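Local coordinates for protein esterase (Thermotoga maritima, PDB 3DOH) that probably hydrolyses carboxylic esters, as a thermostable esterase that joins an immunoglobulin-like domain to an alpha/beta-hydrolase domain, at residues T10-V15 against K21-V26. Sequence-based numbering, arbitrary orientation.
Sequences TLITKV and KVCAVV
Lys21 and Lys14 open the ladder of an antiparallel beta hairpin, broken by a classic beta bulge, in the Ig-like N-terminal domain of the esterase. Their backbones bond both ways, with Lys14 N 2.9 Å from Lys21 O, while the side chains part: Lys21 NZ reaches Ser92, and Lys14 NZ forms a salt bridge with a bound sulfate. Val22 pairs with Thr13 on the other face, where the two side chains cross obliquely, CG2 of Val22 touching CG2 of Thr13 at 3.8 Å; the Thr13 hydroxyl turns instead to Glu20. At Cys23 the extra residue of the bulge enters. Ile12 O accepts two N-H groups, from Cys23 N at 2.7 Å in the carbonyl plane and from Ala24 N at 3.1 Å, tilted 23° from that plane. With chi1 at 66°, Cys23 SG lies between its own N and carbonyl carbon and rests 3.8 Å from Lys14 CB, with Ile12 CG2 also against it. Ala24 offers a small methyl to Ile12 CB. Val25 returns to the face of Val22, its CG2 alongside Leu11 CD1, with Tyr110 and Val112 of strand 110-114 packed nearby. Val26 CG2 meets Ile12 CG1 at 3.8 Å; an alanine at Ile12, without CG1, CG2 and CD1, would probably leave a gap beside Val26 CG2 and Cys23 SG. A water donates to Val26 O at 2.6 Å while also hydrogen-bonding Thr10 OG1.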
ATOM      1  N   THR A  10     -22.220  29.451  -5.114  1.00 32.23           N
ATOM      2  CA  THR A  10     -21.265  30.412  -4.660  1.00 30.89           C
ATOM      3  C   THR A  10     -20.006  29.668  -4.256  1.00 30.36           C
ATOM      4  O   THR A  10     -20.038  28.731  -3.464  1.00 30.51           O
ATOM      5  CB  THR A  10     -21.804  31.168  -3.463  1.00 31.17           C
ATOM      6  OG1 THR A  10     -23.129  31.637  -3.736  1.00 30.04           O
ATOM      7  CG2 THR A  10     -20.910  32.336  -3.149  1.00 31.69           C
ATOM      8  N   LEU A  11     -18.908  30.081  -4.854  1.00 29.59           N
ATOM      9  CA  LEU A  11     -17.590  29.594  -4.544  1.00 28.99           C
ATOM     10  C   LEU A  11     -17.087  30.206  -3.257  1.00 28.79           C
ATOM     11  O   LEU A  11     -16.983  31.421  -3.165  1.00 29.34           O
ATOM     12  CB  LEU A  11     -16.677  30.013  -5.683  1.00 28.84           C
ATOM     13  CG  LEU A  11     -16.515  29.017  -6.830  1.00 29.03           C
ATOM     14  CD1 LEU A  11     -17.754  28.161  -6.995  1.00 28.22           C
ATOM     15  CD2 LEU A  11     -16.074  29.713  -8.124  1.00 25.49           C
ATOM     16  N   ILE A  12     -16.791  29.394  -2.252  1.00 28.45           N
ATOM     17  CA  ILE A  12     -16.210  29.933  -1.031  1.00 28.89           C
ATOM     18  C   ILE A  12     -14.680  29.769  -1.085  1.00 29.68           C
ATOM     19  O   ILE A  12     -14.168  28.627  -1.236  1.00 30.39           O
ATOM     20  CB  ILE A  12     -16.780  29.261   0.250  1.00 28.85           C
ATOM     21  CG1 ILE A  12     -18.296  29.058   0.158  1.00 28.26           C
ATOM     22  CG2 ILE A  12     -16.380  30.058   1.506  1.00 27.88           C
ATOM     23  CD1 ILE A  12     -19.106  30.374   0.134  1.00 27.25           C
ATOM     24  N   THR A  13     -13.965  30.899  -0.997  1.00 29.26           N
ATOM     25  CA  THR A  13     -12.508  30.913  -0.900  1.00 29.38           C
ATOM     26  C   THR A  13     -12.124  31.374   0.465  1.00 29.29           C
ATOM     27  O   THR A  13     -12.874  32.111   1.128  1.00 29.54           O
ATOM     28  CB  THR A  13     -11.769  31.852  -1.934  1.00 30.22           C
ATOM     29  OG1 THR A  13     -12.095  33.238  -1.710  1.00 32.33           O
ATOM     30  CG2 THR A  13     -12.083  31.469  -3.389  1.00 30.82           C
ATOM     31  N   LYS A  14     -10.933  30.958   0.885  1.00 28.68           N
ATOM     32  CA  LYS A  14     -10.441  31.273   2.195  1.00 28.13           C
ATOM     33  C   LYS A  14      -8.921  31.343   2.062  1.00 28.37           C
ATOM     34  O   LYS A  14      -8.324  30.599   1.243  1.00 29.04           O
ATOM     35  CB  LYS A  14     -10.866  30.143   3.111  1.00 28.15           C
ATOM     36  CG  LYS A  14     -10.547  30.330   4.562  1.00 30.24           C
ATOM     37  CD  LYS A  14     -10.347  28.979   5.184  1.00 33.14           C
ATOM     38  CE  LYS A  14     -10.694  28.970   6.643  1.00 35.64           C
ATOM     39  NZ  LYS A  14     -12.173  28.952   6.822  1.00 37.13           N
ATOM     40  N   VAL A  15      -8.264  32.198   2.836  1.00 27.54           N
ATOM     41  CA  VAL A  15      -6.814  32.282   2.677  1.00 27.71           C
ATOM     42  C   VAL A  15      -6.130  31.277   3.615  1.00 28.57           C
ATOM     43  O   VAL A  15      -6.205  31.409   4.866  1.00 28.74           O
ATOM     44  CB  VAL A  15      -6.250  33.734   2.859  1.00 27.87           C
ATOM     45  CG1 VAL A  15      -4.747  33.782   2.592  1.00 25.54           C
ATOM     46  CG2 VAL A  15      -6.988  34.734   1.956  1.00 27.11           C
ATOM     47  N   LYS A  21      -7.547  29.510  -1.431  1.00 25.89           N
ATOM     48  CA  LYS A  21      -8.038  28.309  -2.063  1.00 26.11           C
ATOM     49  C   LYS A  21      -9.542  28.377  -2.016  1.00 26.11           C
ATOM     50  O   LYS A  21     -10.123  28.971  -1.097  1.00 25.83           O
ATOM     51  CB  LYS A  21      -7.633  27.046  -1.314  1.00 26.41           C
ATOM     52  CG  LYS A  21      -6.133  26.725  -1.053  1.00 27.67           C
ATOM     53  CD  LYS A  21      -6.063  25.325  -0.387  1.00 26.47           C
ATOM     54  CE  LYS A  21      -4.667  24.842  -0.168  1.00 28.63           C
ATOM     55  NZ  LYS A  21      -3.984  24.573  -1.451  1.00 33.31           N
ATOM     56  N   VAL A  22     -10.175  27.754  -2.999  1.00 26.14           N
ATOM     57  CA  VAL A  22     -11.605  27.509  -2.944  1.00 26.52           C
ATOM     58  C   VAL A  22     -11.823  26.279  -2.032  1.00 26.89           C
ATOM     59  O   VAL A  22     -11.422  25.156  -2.386  1.00 25.65           O
ATOM     60  CB  VAL A  22     -12.196  27.183  -4.333  1.00 26.07           C
ATOM     61  CG1 VAL A  22     -13.684  27.161  -4.249  1.00 24.93           C
ATOM     62  CG2 VAL A  22     -11.774  28.181  -5.359  1.00 27.36           C
ATOM     63  N   CYS A  23     -12.484  26.508  -0.894  1.00 27.52           N
ATOM     64  CA  CYS A  23     -12.666  25.497   0.141  1.00 28.84           C
ATOM     65  C   CYS A  23     -14.104  25.005   0.198  1.00 29.47           C
ATOM     66  O   CYS A  23     -14.379  23.924   0.702  1.00 29.35           O
ATOM     67  CB  CYS A  23     -12.237  26.037   1.507  1.00 28.35           C
ATOM     68  SG  CYS A  23     -13.263  27.374   2.092  1.00 32.30           S
ATOM     69  N   ALA A  24     -15.041  25.784  -0.316  1.00 30.59           N
ATOM     70  CA  ALA A  24     -16.395  25.262  -0.335  1.00 31.66           C
ATOM     71  C   ALA A  24     -17.209  25.802  -1.497  1.00 32.36           C
ATOM     72  O   ALA A  24     -16.840  26.788  -2.123  1.00 33.52           O
ATOM     73  CB  ALA A  24     -17.077  25.505   0.982  1.00 31.01           C
ATOM     74  N   VAL A  25     -18.284  25.105  -1.810  1.00 32.32           N
ATOM     75  CA  VAL A  25     -19.239  25.557  -2.775  1.00 32.32           C
ATOM     76  C   VAL A  25     -20.567  25.525  -2.035  1.00 32.34           C
ATOM     77  O   VAL A  25     -20.929  24.503  -1.435  1.00 31.58           O
ATOM     78  CB  VAL A  25     -19.247  24.622  -4.005  1.00 32.36           C
ATOM     79  CG1 VAL A  25     -20.531  24.751  -4.755  1.00 31.63           C
ATOM     80  CG2 VAL A  25     -18.067  24.913  -4.909  1.00 32.67           C
ATOM     81  N   VAL A  26     -21.257  26.658  -2.045  1.00 33.06           N
ATOM     82  CA  VAL A  26     -22.584  26.775  -1.426  1.00 34.41           C
ATOM     83  C   VAL A  26     -23.689  26.980  -2.470  1.00 35.47           C
ATOM     84  O   VAL A  26     -23.644  27.918  -3.279  1.00 35.67           O
ATOM     85  CB  VAL A  26     -22.634  27.943  -0.411  1.00 34.54           C
ATOM     86  CG1 VAL A  26     -24.040  28.208   0.039  1.00 33.04           C
ATOM     87  CG2 VAL A  26     -21.757  27.646   0.807  1.00 35.07           C
TER
HETATM   88  O   HOH W   1     -25.042  30.085  -3.010  1.00 33.27           O